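Side-chain contacts in 3-guanidinopropionase (Pseudomonas aeruginosa, PDB 3NIQ), which hydrolyses 3-guanidinopropanoate to beta-alanine and urea, using two manganese ions in each subunit of a homohexamer: residues G143-D148 / R228-G233; T167-A172 / G176-L181; A221-A226 / R270-L275; V278-V283 / C308-S313. One frame throughout, in Å; residues are numbered along the deposited sequence.

Interaction 1: G143-D148 / R228-G233; sequences GMVHFD and RVVGAG. With MN (manganese (II) ion), chain D; MN (manganese (II) ion), chain E.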
loop_
_atom_site.group_PDB
_atom_site.type_symbol
_atom_site.label_atom_id
_atom_site.label_comp_id
_atom_site.label_asym_id
_atom_site.label_seq_id
_atom_site.Cartn_x
_atom_site.Cartn_y
_atom_site.Cartn_z
ATOM N N GLY A 143 -8.122 -25.001 31.631
ATOM C CA GLY A 143 -7.801 -23.644 32.077
ATOM C C GLY A 143 -7.316 -22.847 30.854
ATOM O O GLY A 143 -7.045 -23.435 29.786
ATOM N N MET A 144 -7.202 -21.527 30.971
ATOM C CA MET A 144 -6.688 -20.744 29.828
ATOM C C MET A 144 -5.990 -19.449 30.229
ATOM O O MET A 144 -6.402 -18.789 31.167
ATOM C CB MET A 144 -7.818 -20.460 28.832
ATOM C CG MET A 144 -7.437 -19.554 27.649
ATOM S SD MET A 144 -8.801 -19.307 26.497
ATOM C CE MET A 144 -9.902 -18.269 27.449
ATOM N N VAL A 145 -4.897 -19.137 29.532
ATOM C CA VAL A 145 -4.318 -17.803 29.508
ATOM C C VAL A 145 -4.699 -17.231 28.141
ATOM O O VAL A 145 -4.311 -17.761 27.111
ATOM C CB VAL A 145 -2.776 -17.818 29.611
ATOM C CG1 VAL A 145 -2.226 -16.362 29.597
ATOM C CG2 VAL A 145 -2.294 -18.547 30.890
ATOM N N HIS A 146 -5.461 -16.147 28.152
ATOM C CA HIS A 146 -6.077 -15.588 26.958
ATOM C C HIS A 146 -5.611 -14.128 26.793
ATOM O O HIS A 146 -5.889 -13.283 27.638
ATOM C CB HIS A 146 -7.599 -15.676 27.145
ATOM C CG HIS A 146 -8.405 -14.979 26.094
ATOM N ND1 HIS A 146 -9.617 -14.378 26.369
ATOM C CD2 HIS A 146 -8.182 -14.789 24.770
ATOM C CE1 HIS A 146 -10.104 -13.836 25.264
ATOM N NE2 HIS A 146 -9.252 -14.073 24.278
ATOM N N PHE A 147 -4.871 -13.853 25.726
ATOM C CA PHE A 147 -4.360 -12.502 25.423
ATOM C C PHE A 147 -5.299 -11.859 24.407
ATOM O O PHE A 147 -5.475 -12.402 23.309
ATOM C CB PHE A 147 -2.969 -12.608 24.781
ATOM C CG PHE A 147 -1.931 -13.201 25.672
ATOM C CD1 PHE A 147 -1.135 -12.391 26.454
ATOM C CD2 PHE A 147 -1.734 -14.578 25.713
ATOM C CE1 PHE A 147 -0.147 -12.947 27.292
ATOM C CE2 PHE A 147 -0.768 -15.138 26.532
ATOM C CZ PHE A 147 0.033 -14.323 27.329
ATOM N N ASP A 148 -5.909 -10.726 24.750
ATOM C CA ASP A 148 -6.923 -10.144 23.880
ATOM C C ASP A 148 -7.237 -8.692 24.262
ATOM O O ASP A 148 -7.165 -8.322 25.440
ATOM C CB ASP A 148 -8.212 -10.988 23.986
ATOM C CG ASP A 148 -9.074 -10.956 22.723
ATOM O OD1 ASP A 148 -9.321 -9.878 22.141
ATOM O OD2 ASP A 148 -9.533 -12.029 22.313
ATOM N N ARG A 228 -0.501 -17.997 38.789
ATOM C CA ARG A 228 -1.309 -18.276 39.975
ATOM C C ARG A 228 -2.712 -18.742 39.597
ATOM O O ARG A 228 -3.234 -19.690 40.187
ATOM C CB ARG A 228 -1.413 -17.034 40.873
ATOM C CG ARG A 228 -2.040 -17.331 42.245
ATOM C CD ARG A 228 -2.464 -16.075 42.985
ATOM N NE ARG A 228 -3.480 -15.298 42.268
ATOM C CZ ARG A 228 -4.784 -15.583 42.218
ATOM N NH1 ARG A 228 -5.265 -16.653 42.834
ATOM N NH2 ARG A 228 -5.611 -14.789 41.537
ATOM N N VAL A 229 -3.332 -18.076 38.620
ATOM C CA VAL A 229 -4.709 -18.419 38.236
ATOM C C VAL A 229 -4.834 -19.820 37.668
ATOM O O VAL A 229 -5.743 -20.568 38.037
ATOM C CB VAL A 229 -5.323 -17.399 37.208
ATOM C CG1 VAL A 229 -6.577 -17.996 36.504
ATOM C CG2 VAL A 229 -5.679 -16.073 37.892
ATOM N N VAL A 230 -3.953 -20.162 36.729
ATOM C CA VAL A 230 -4.075 -21.432 36.009
ATOM C C VAL A 230 -3.433 -22.564 36.801
ATOM O O VAL A 230 -3.792 -23.726 36.629
ATOM C CB VAL A 230 -3.482 -21.361 34.560
ATOM C CG1 VAL A 230 -4.156 -20.224 33.758
ATOM C CG2 VAL A 230 -1.969 -21.169 34.591
ATOM N N GLY A 231 -2.488 -22.216 37.671
ATOM C CA GLY A 231 -1.841 -23.215 38.523
ATOM C C GLY A 231 -1.197 -24.359 37.751
ATOM O O GLY A 231 -0.549 -24.148 36.706
ATOM N N ALA A 232 -1.373 -25.579 38.264
ATOM C CA ALA A 232 -0.701 -26.754 37.685
ATOM C C ALA A 232 -1.623 -27.541 36.752
ATOM O O ALA A 232 -1.208 -28.549 36.179
ATOM C CB ALA A 232 -0.128 -27.667 38.813
ATOM N N GLY A 233 -2.854 -27.059 36.569
ATOM C CA GLY A 233 -3.857 -27.767 35.749
ATOM C C GLY A 233 -3.646 -27.678 34.247
ATOM O O GLY A 233 -2.778 -26.922 33.771
HETATM MN MN MN D . -10.584 -12.467 20.415
HETATM MN MN MN E . -9.963 -9.369 20.223
HETATM O O HOH W 1 -11.911 -10.459 20.162
#

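Interaction 2: T167-A172 / G176-L181; sequences TPFRRA and GLLDPL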
loop_
_atom_site.group_PDB
_atom_site.type_symbol
_atom_site.label_atom_id
_atom_site.label_comp_id
_atom_site.label_asym_id
_atom_site.label_seq_id
_atom_site.Cartn_x
_atom_site.Cartn_y
_atom_site.Cartn_z
ATOM N N THR A 167 -18.335 -14.378 21.144
ATOM C CA THR A 167 -19.005 -15.231 22.155
ATOM C C THR A 167 -18.284 -16.523 22.592
ATOM O O THR A 167 -18.793 -17.242 23.458
ATOM C CB THR A 167 -20.399 -15.686 21.690
ATOM O OG1 THR A 167 -20.261 -16.504 20.527
ATOM C CG2 THR A 167 -21.328 -14.487 21.414
ATOM N N PRO A 168 -17.115 -16.836 22.011
ATOM C CA PRO A 168 -16.699 -18.245 22.158
ATOM C C PRO A 168 -16.446 -18.694 23.606
ATOM O O PRO A 168 -16.718 -19.849 23.948
ATOM C CB PRO A 168 -15.416 -18.316 21.338
ATOM C CG PRO A 168 -14.848 -16.914 21.395
ATOM C CD PRO A 168 -16.077 -16.028 21.339
ATOM N N PHE A 169 -15.901 -17.823 24.443
ATOM C CA PHE A 169 -15.529 -18.264 25.779
ATOM C C PHE A 169 -16.712 -18.289 26.725
ATOM O O PHE A 169 -16.689 -19.006 27.729
ATOM C CB PHE A 169 -14.329 -17.457 26.298
ATOM C CG PHE A 169 -13.124 -17.647 25.443
ATOM C CD1 PHE A 169 -12.511 -16.566 24.813
ATOM C CD2 PHE A 169 -12.667 -18.942 25.171
ATOM C CE1 PHE A 169 -11.422 -16.768 23.954
ATOM C CE2 PHE A 169 -11.595 -19.157 24.319
ATOM C CZ PHE A 169 -10.963 -18.057 23.701
ATOM N N ARG A 170 -17.761 -17.544 26.384
ATOM C CA ARG A 170 -19.006 -17.652 27.120
ATOM C C ARG A 170 -19.619 -19.013 26.837
ATOM O O ARG A 170 -19.967 -19.749 27.763
ATOM C CB ARG A 170 -19.973 -16.537 26.739
ATOM C CG ARG A 170 -21.339 -16.687 27.437
ATOM C CD ARG A 170 -22.050 -15.356 27.459
ATOM N NE ARG A 170 -23.229 -15.394 28.302
ATOM C CZ ARG A 170 -23.643 -14.365 29.035
ATOM N NH1 ARG A 170 -22.969 -13.210 29.030
ATOM N NH2 ARG A 170 -24.723 -14.504 29.766
ATOM N N ARG A 171 -19.733 -19.343 25.551
ATOM C CA ARG A 171 -20.165 -20.673 25.122
ATOM C C ARG A 171 -19.347 -21.772 25.762
ATOM O O ARG A 171 -19.914 -22.746 26.255
ATOM C CB ARG A 171 -20.063 -20.825 23.608
ATOM C CG ARG A 171 -21.000 -19.943 22.834
ATOM C CD ARG A 171 -22.468 -20.222 23.193
ATOM N NE ARG A 171 -23.152 -18.977 22.935
ATOM C CZ ARG A 171 -23.521 -18.108 23.862
ATOM N NH1 ARG A 171 -23.371 -18.373 25.146
ATOM N NH2 ARG A 171 -24.069 -16.981 23.483
ATOM N N ALA A 172 -18.020 -21.612 25.765
ATOM C CA ALA A 172 -17.125 -22.647 26.314
ATOM C C ALA A 172 -17.386 -22.917 27.801
ATOM O O ALA A 172 -17.351 -24.061 28.240
ATOM C CB ALA A 172 -15.699 -22.254 26.122
ATOM N N GLY A 176 -19.253 -26.187 29.739
ATOM C CA GLY A 176 -18.418 -26.938 30.699
ATOM C C GLY A 176 -17.022 -27.301 30.178
ATOM O O GLY A 176 -16.360 -28.190 30.728
ATOM N N LEU A 177 -16.560 -26.606 29.134
ATOM C CA LEU A 177 -15.284 -26.945 28.494
ATOM C C LEU A 177 -14.130 -26.143 29.048
ATOM O O LEU A 177 -12.975 -26.563 28.986
ATOM C CB LEU A 177 -15.368 -26.689 26.983
ATOM C CG LEU A 177 -16.576 -27.299 26.266
ATOM C CD1 LEU A 177 -16.777 -26.606 24.914
ATOM C CD2 LEU A 177 -16.398 -28.832 26.092
ATOM N N LEU A 178 -14.456 -24.953 29.533
ATOM C CA LEU A 178 -13.491 -24.032 30.062
ATOM C C LEU A 178 -13.846 -23.755 31.520
ATOM O O LEU A 178 -14.972 -23.360 31.824
ATOM C CB LEU A 178 -13.513 -22.722 29.266
ATOM C CG LEU A 178 -12.677 -21.533 29.779
ATOM C CD1 LEU A 178 -11.199 -21.879 29.806
ATOM C CD2 LEU A 178 -12.941 -20.250 28.957
ATOM N N ASP A 179 -12.867 -23.948 32.397
ATOM C CA ASP A 179 -13.029 -23.680 33.823
ATOM C C ASP A 179 -12.775 -22.178 34.087
ATOM O O ASP A 179 -11.647 -21.711 34.033
ATOM C CB ASP A 179 -12.075 -24.590 34.627
ATOM C CG ASP A 179 -12.100 -24.307 36.137
ATOM O OD1 ASP A 179 -12.874 -23.443 36.586
ATOM O OD2 ASP A 179 -11.309 -24.931 36.864
ATOM N N PRO A 180 -13.835 -21.418 34.397
ATOM C CA PRO A 180 -13.657 -19.972 34.539
ATOM C C PRO A 180 -12.713 -19.536 35.683
ATOM O O PRO A 180 -12.081 -18.487 35.568
ATOM C CB PRO A 180 -15.094 -19.454 34.748
ATOM C CG PRO A 180 -15.840 -20.599 35.268
ATOM C CD PRO A 180 -15.226 -21.835 34.655
ATOM N N LEU A 181 -12.588 -20.326 36.753
ATOM C CA LEU A 181 -11.633 -19.969 37.834
ATOM C C LEU A 181 -10.191 -20.168 37.434
ATOM O O LEU A 181 -9.298 -19.639 38.082
ATOM C CB LEU A 181 -11.884 -20.775 39.122
ATOM C CG LEU A 181 -12.588 -20.015 40.249
ATOM C CD1 LEU A 181 -14.049 -19.775 39.870
ATOM C CD2 LEU A 181 -12.495 -20.797 41.548
#

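Interaction 3: A221-A226 / R270-L275; sequences ATLAEA and RGLRGL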
loop_
_atom_site.group_PDB
_atom_site.type_symbol
_atom_site.label_atom_id
_atom_site.label_comp_id
_atom_site.label_asym_id
_atom_site.label_seq_id
_atom_site.Cartn_x
_atom_site.Cartn_y
_atom_site.Cartn_z
ATOM N N ALA A 221 4.785 -9.067 37.319
ATOM C CA ALA A 221 3.683 -9.276 38.235
ATOM C C ALA A 221 2.443 -9.810 37.509
ATOM O O ALA A 221 1.688 -10.633 38.055
ATOM C CB ALA A 221 3.380 -7.980 38.993
ATOM N N THR A 222 2.247 -9.405 36.269
ATOM C CA THR A 222 1.146 -9.906 35.474
ATOM C C THR A 222 1.303 -11.415 35.281
ATOM O O THR A 222 0.412 -12.177 35.459
ATOM C CB THR A 222 1.084 -9.189 34.102
ATOM O OG1 THR A 222 0.609 -7.872 34.270
ATOM C CG2 THR A 222 0.187 -9.869 33.188
ATOM N N LEU A 223 2.503 -11.807 34.982
ATOM C CA LEU A 223 2.830 -13.169 34.750
ATOM C C LEU A 223 2.592 -13.997 35.992
ATOM O O LEU A 223 2.004 -15.043 35.936
ATOM C CB LEU A 223 4.283 -13.209 34.376
ATOM C CG LEU A 223 5.014 -14.482 34.119
ATOM C CD1 LEU A 223 4.492 -15.240 32.966
ATOM C CD2 LEU A 223 6.463 -14.173 33.995
ATOM N N ALA A 224 3.001 -13.454 37.121
ATOM C CA ALA A 224 2.836 -14.118 38.379
ATOM C C ALA A 224 1.360 -14.347 38.667
ATOM O O ALA A 224 0.952 -15.400 39.067
ATOM C CB ALA A 224 3.446 -13.318 39.441
ATOM N N GLU A 225 0.571 -13.349 38.394
ATOM C CA GLU A 225 -0.871 -13.463 38.593
ATOM C C GLU A 225 -1.455 -14.486 37.625
ATOM O O GLU A 225 -2.289 -15.314 38.012
ATOM C CB GLU A 225 -1.562 -12.100 38.454
ATOM C CG GLU A 225 -3.076 -12.147 38.653
ATOM C CD GLU A 225 -3.477 -12.477 40.089
ATOM O OE1 GLU A 225 -2.573 -12.723 40.934
ATOM O OE2 GLU A 225 -4.701 -12.495 40.362
ATOM N N ALA A 226 -1.007 -14.451 36.368
ATOM C CA ALA A 226 -1.504 -15.422 35.390
ATOM C C ALA A 226 -1.184 -16.855 35.811
ATOM O O ALA A 226 -2.043 -17.726 35.727
ATOM C CB ALA A 226 -0.951 -15.137 33.999
ATOM N N ARG A 270 6.837 -16.363 26.989
ATOM C CA ARG A 270 8.015 -17.075 27.498
ATOM C C ARG A 270 7.891 -17.457 28.987
ATOM O O ARG A 270 8.308 -18.531 29.390
ATOM C CB ARG A 270 9.277 -16.237 27.270
ATOM C CG ARG A 270 9.722 -16.231 25.795
ATOM C CD ARG A 270 10.649 -15.054 25.496
ATOM N NE ARG A 270 10.856 -14.898 24.062
ATOM C CZ ARG A 270 11.653 -13.989 23.521
ATOM N NH1 ARG A 270 12.353 -13.176 24.293
ATOM N NH2 ARG A 270 11.774 -13.919 22.194
ATOM N N GLY A 271 7.314 -16.569 29.787
ATOM C CA GLY A 271 7.092 -16.807 31.220
ATOM C C GLY A 271 6.039 -17.866 31.532
ATOM O O GLY A 271 5.813 -18.207 32.706
ATOM N N LEU A 272 5.413 -18.410 30.488
ATOM C CA LEU A 272 4.464 -19.509 30.643
ATOM C C LEU A 272 5.153 -20.878 30.634
ATOM O O LEU A 272 4.495 -21.920 30.729
ATOM C CB LEU A 272 3.384 -19.448 29.565
ATOM C CG LEU A 272 2.527 -18.183 29.594
ATOM C CD1 LEU A 272 1.445 -18.215 28.517
ATOM C CD2 LEU A 272 1.889 -17.984 30.945
ATOM N N ARG A 273 6.479 -20.869 30.500
ATOM C CA ARG A 273 7.235 -22.101 30.427
ATOM C C ARG A 273 7.025 -22.943 31.699
ATOM O O ARG A 273 6.928 -22.398 32.810
ATOM C CB ARG A 273 8.719 -21.786 30.264
ATOM C CG ARG A 273 9.552 -23.006 29.926
ATOM C CD ARG A 273 11.024 -22.696 30.073
ATOM N NE ARG A 273 11.826 -23.819 29.599
ATOM C CZ ARG A 273 13.133 -23.746 29.379
ATOM N NH1 ARG A 273 13.765 -22.604 29.610
ATOM N NH2 ARG A 273 13.799 -24.811 28.937
ATOM N N GLY A 274 6.915 -24.256 31.525
ATOM C CA GLY A 274 6.704 -25.157 32.670
ATOM C C GLY A 274 5.253 -25.533 32.972
ATOM O O GLY A 274 4.992 -26.551 33.605
ATOM N N LEU A 275 4.308 -24.719 32.519
ATOM C CA LEU A 275 2.909 -25.023 32.732
ATOM C C LEU A 275 2.509 -26.280 31.973
ATOM O O LEU A 275 3.186 -26.691 31.025
ATOM C CB LEU A 275 2.035 -23.838 32.280
ATOM C CG LEU A 275 2.208 -22.563 33.123
ATOM C CD1 LEU A 275 1.415 -21.412 32.555
ATOM C CD2 LEU A 275 1.825 -22.771 34.563
#

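Interaction 4: V278-V283 / C308-S313; sequences VGADVV and CLLAES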
loop_
_atom_site.group_PDB
_atom_site.type_symbol
_atom_site.label_atom_id
_atom_site.label_comp_id
_atom_site.label_asym_id
_atom_site.label_seq_id
_atom_site.Cartn_x
_atom_site.Cartn_y
_atom_site.Cartn_z
ATOM N N VAL A 278 -1.740 -27.727 26.965
ATOM C CA VAL A 278 -2.359 -28.811 26.203
ATOM C C VAL A 278 -2.788 -28.374 24.797
ATOM O O VAL A 278 -3.261 -29.172 24.009
ATOM C CB VAL A 278 -3.571 -29.411 26.941
ATOM C CG1 VAL A 278 -3.181 -29.771 28.374
ATOM C CG2 VAL A 278 -4.756 -28.453 26.924
ATOM N N GLY A 279 -2.584 -27.102 24.493
ATOM C CA GLY A 279 -2.807 -26.601 23.144
ATOM C C GLY A 279 -2.667 -25.096 23.155
ATOM O O GLY A 279 -2.593 -24.483 24.218
ATOM N N ALA A 280 -2.621 -24.498 21.968
ATOM C CA ALA A 280 -2.552 -23.053 21.884
ATOM C C ALA A 280 -2.997 -22.622 20.514
ATOM O O ALA A 280 -3.012 -23.428 19.586
ATOM C CB ALA A 280 -1.119 -22.555 22.184
ATOM N N ASP A 281 -3.388 -21.358 20.380
ATOM C CA ASP A 281 -3.693 -20.829 19.069
ATOM C C ASP A 281 -3.297 -19.355 18.946
ATOM O O ASP A 281 -3.087 -18.668 19.958
ATOM C CB ASP A 281 -5.178 -21.049 18.686
ATOM C CG ASP A 281 -6.145 -20.387 19.657
ATOM O OD1 ASP A 281 -5.872 -19.250 20.086
ATOM O OD2 ASP A 281 -7.199 -20.998 19.970
ATOM N N VAL A 282 -3.205 -18.902 17.691
ATOM C CA VAL A 282 -2.919 -17.512 17.346
ATOM C C VAL A 282 -4.016 -17.112 16.377
ATOM O O VAL A 282 -4.077 -17.627 15.258
ATOM C CB VAL A 282 -1.545 -17.365 16.648
ATOM C CG1 VAL A 282 -1.299 -15.925 16.272
ATOM C CG2 VAL A 282 -0.401 -17.857 17.568
ATOM N N VAL A 283 -4.909 -16.225 16.804
ATOM C CA VAL A 283 -6.108 -15.962 15.996
ATOM C C VAL A 283 -6.205 -14.498 15.606
ATOM O O VAL A 283 -5.474 -13.691 16.143
ATOM C CB VAL A 283 -7.390 -16.371 16.749
ATOM C CG1 VAL A 283 -7.374 -17.860 17.010
ATOM C CG2 VAL A 283 -7.558 -15.551 18.070
ATOM N N CYS A 308 7.556 -23.822 21.171
ATOM C CA CYS A 308 8.645 -24.220 22.047
ATOM C C CYS A 308 8.098 -24.727 23.371
ATOM O O CYS A 308 8.600 -25.705 23.919
ATOM C CB CYS A 308 9.628 -23.069 22.258
ATOM S SG CYS A 308 10.576 -22.694 20.744
ATOM N N LEU A 309 7.064 -24.068 23.877
ATOM C CA LEU A 309 6.475 -24.467 25.154
ATOM C C LEU A 309 5.634 -25.723 25.042
ATOM O O LEU A 309 5.671 -26.576 25.930
ATOM C CB LEU A 309 5.659 -23.329 25.756
ATOM C CG LEU A 309 6.377 -21.995 25.934
ATOM C CD1 LEU A 309 5.474 -21.017 26.667
ATOM C CD2 LEU A 309 7.708 -22.187 26.685
ATOM N N LEU A 310 4.892 -25.858 23.950
ATOM C CA LEU A 310 4.127 -27.079 23.739
ATOM C C LEU A 310 5.041 -28.285 23.517
ATOM O O LEU A 310 4.731 -29.388 23.962
ATOM C CB LEU A 310 3.181 -26.947 22.544
ATOM C CG LEU A 310 2.047 -25.933 22.675
ATOM C CD1 LEU A 310 1.415 -25.704 21.298
ATOM C CD2 LEU A 310 0.986 -26.476 23.657
ATOM N N ALA A 311 6.137 -28.086 22.796
ATOM C CA ALA A 311 7.122 -29.153 22.635
ATOM C C ALA A 311 7.543 -29.700 24.004
ATOM O O ALA A 311 7.583 -30.916 24.188
ATOM C CB ALA A 311 8.341 -28.660 21.857
ATOM N N GLU A 312 7.853 -28.815 24.951
ATOM C CA GLU A 312 8.256 -29.250 26.293
ATOM C C GLU A 312 7.143 -30.030 27.000
ATOM O O GLU A 312 7.410 -31.043 27.631
ATOM C CB GLU A 312 8.710 -28.079 27.162
ATOM C CG GLU A 312 10.066 -27.499 26.768
ATOM C CD GLU A 312 10.734 -26.730 27.892
ATOM O OE1 GLU A 312 11.965 -26.854 28.028
ATOM O OE2 GLU A 312 10.050 -25.973 28.621
ATOM N N SER A 313 5.901 -29.560 26.896
ATOM C CA SER A 313 4.785 -30.289 27.506
ATOM C C SER A 313 4.620 -31.652 26.859
ATOM O O SER A 313 4.480 -32.651 27.561
ATOM C CB SER A 313 3.468 -29.498 27.430
ATOM O OG SER A 313 3.496 -28.388 28.304
#

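Interaction 1: G143-D148 / R228-G233
Val-230 carries the end of helix 211-230 against Met-144 and Val-145 of strand 142-147. Followed in sequence, segment 228-233 starts at Arg-228, whose NH2 forms a salt bridge with Glu-225. At Val-230 the segments meet: CG1 packs 3.8 Å from Val-145 CG2, the two side chains crossing at about a right angle. With Val-230 CG1 anti to the carbonyl carbon (chi1 -56°), the same methyl also lies 3.7 Å from Met-144 O. No hydrogen bond crosses between the segments, and only 117 Å² is buried. Gly-231, with positive phi, is the first residue to leave the helix and the second of a type II' turn that runs from Val-230 to Gly-233, with a weak bond of 3.5 Å from Gly-233 N to Val-230 O.

The strand leads away from this contact to the metal site. Asp-148 bridges both manganese ions, OD1 at 2.1 Å from the ion of chain E and OD2 at 2.2 Å from that of chain D. His-146 NE2 donates over 2.8 Å to the anti lone pair of Asp-148 OD2, a second-shell bond tilted 25° from the imidazole plane. Strand 142-147 lies between strands 183-188 and 235-240, and the helix end straddles these neighbours: Val-229 touches Val-184, Val-230 touches Thr-235.

Interaction 2: T167-A172 / G176-L181
Ala-172 O is gripped by two backbone donors of segment 176-181. Leu-177 N binds it at 2.8 Å and approaches nearly along the C=O axis, whereas Leu-178 N, at 3.3 Å, comes from above the carbonyl plane, 65° out of it. Gly-176, with a phi of +78°, turns the chain out of the helix in a Schellman motif, which delivers the Leu-177 N-H back to the last turn. Leu-177 CB rests 3.5 Å from the same Ala-172 O.

Beyond this polar cap the contact is apolar. Ala-172 CB meets Leu-178 CB at 3.9 Å. The Leu-178 side chain, its CG anti to the backbone N (chi1 172°), then reaches back along the helix until CD2 lies 4.0 Å from Phe-169 CD2, an oblique approach to the ring. Pro-168 CG lies above one face of that ring, offset toward the rim. Further on, Leu-181 N bonds to Asp-179 OD1 at 3.1 Å, an Asx turn at the corner of the chain.

Phe-169 extends toward the metal site, meeting His-126 edge-to-face. Helix 129-136 packs on Ala-172 through Phe-133, while backbone bonds from Leu-177 and Asp-179 to Leu-142 tie the segment to the start of strand 142-147.

Interaction 3: A221-A226 / R270-L275
Leu-223 and Gly-271 form the first shell of this contact, with the leucine end laid against bare backbone. Leu-223 CD1 lies 3.3 Å from Gly-271 O and 3.4 Å from Gly-271 C, a close fit of a methyl group to a carbonyl. The other branch, Leu-223 CD2, comes within 3.9 Å of Gly-271 CA, so the two methyls fork over the glycine. With chi1 at 177°, CG extends anti to the backbone N, which carries these methyls nearer the loop than the initial direction of the side chain suggests. A looser apolar contact of 4.3 Å joins Leu-223 CD1 to Leu-272 CD2; in all, 134 Å² is buried between the segments. No hydrogen bond joins the two segments.

The next shell fixes the loop. A type I turn from Arg-270 to Arg-273 is closed by Arg-273 N bonding to Arg-270 O at 3.2 Å; a type II turn from Leu-272 to Leu-275 overlaps it, with Gly-274 at a phi of +95° and a weak closing bond. Arg-227 NH1, one residue beyond segment 221-226, hydrogen-bonds both Gly-271 O and Arg-273 O, so the same helix also holds the loop through two of its carbonyls. Farther out, Arg-270 pairs with Glu-305 and with Glu-212 of a neighbouring subunit, so the loop also borders an interface of the hexamer.

Topologically, segment 270-275 is the turn after helix 262-270 in the beta-alpha-beta crossover between parallel strands 235-240 and 277-283, held by helix 211-230, the connection preceding it in the alpha/beta fold of the arginase family.

Interaction 4: V278-V283 / C308-S313
Apolar packing makes the direct contact, and Leu-310 supplies the helix side of it. Its two methyls divide the work: CD1 meets Ala-280 CB at 4.1 Å, while CD2 rests on the strand backbone, 3.7 Å from Gly-279 N and 3.8 Å from Gly-279 CA. With chi1 at -66°, CG stands anti to the carbonyl carbon and the side chain reaches toward the strand. Val-278, beside the glycine, turns its beta carbon away. The buried area is 123 Å².

The axes of the two short segments pass 8.9 Å apart at 169°, nearly antiparallel. This is the geometry expected of an alpha/beta fold in which helix 294-317 runs back over the parallel sheet, nearly antiparallel to the strand it follows, 277-283, an inner strand between 118-123 and 235-240. Leu-310 also touches Leu-120 of strand 118-123.

Polar interactions lie to the side of this packing, and none directly joins the two segments. Ser-313 OG hydrogen-bonds Leu-277 N, just ahead of segment 278-283, and thus ties the helix to the same strand. Asp-281, whose beta carbon points away from the helix, is held by three hydroxyl groups: Ser-238 OG at OD1, Tyr-236 OH and Thr-129 OG1 at OD2. Within the helix, Ser-313 N bonds to Leu-309 O at 3.1 Å.

In the fold
Interactions 1, 2 and 4 are buried, whereas interaction 3 is only partly so and lies away from the metal site. Interactions 1 and 3 share helix 211-230 and touch through Leu-275, whose CD1 lies 4.0 Å from Val-230 CG2. Interactions 1 and 4 both reach the parallel sheet without touching each other. Interaction 2 nests within the chain loop closed by interaction 1, and Phe-169 packs on Met-144 and His-146. Chemistry follows place: backbone hydrogen bonds cross only in interaction 2, a local helix end, while the other three rely on methyl packing. Toward the surface, Arg-273 NH2 and Glu-312 OE1 join interactions 3 and 4 by a 2.9 Å salt bridge.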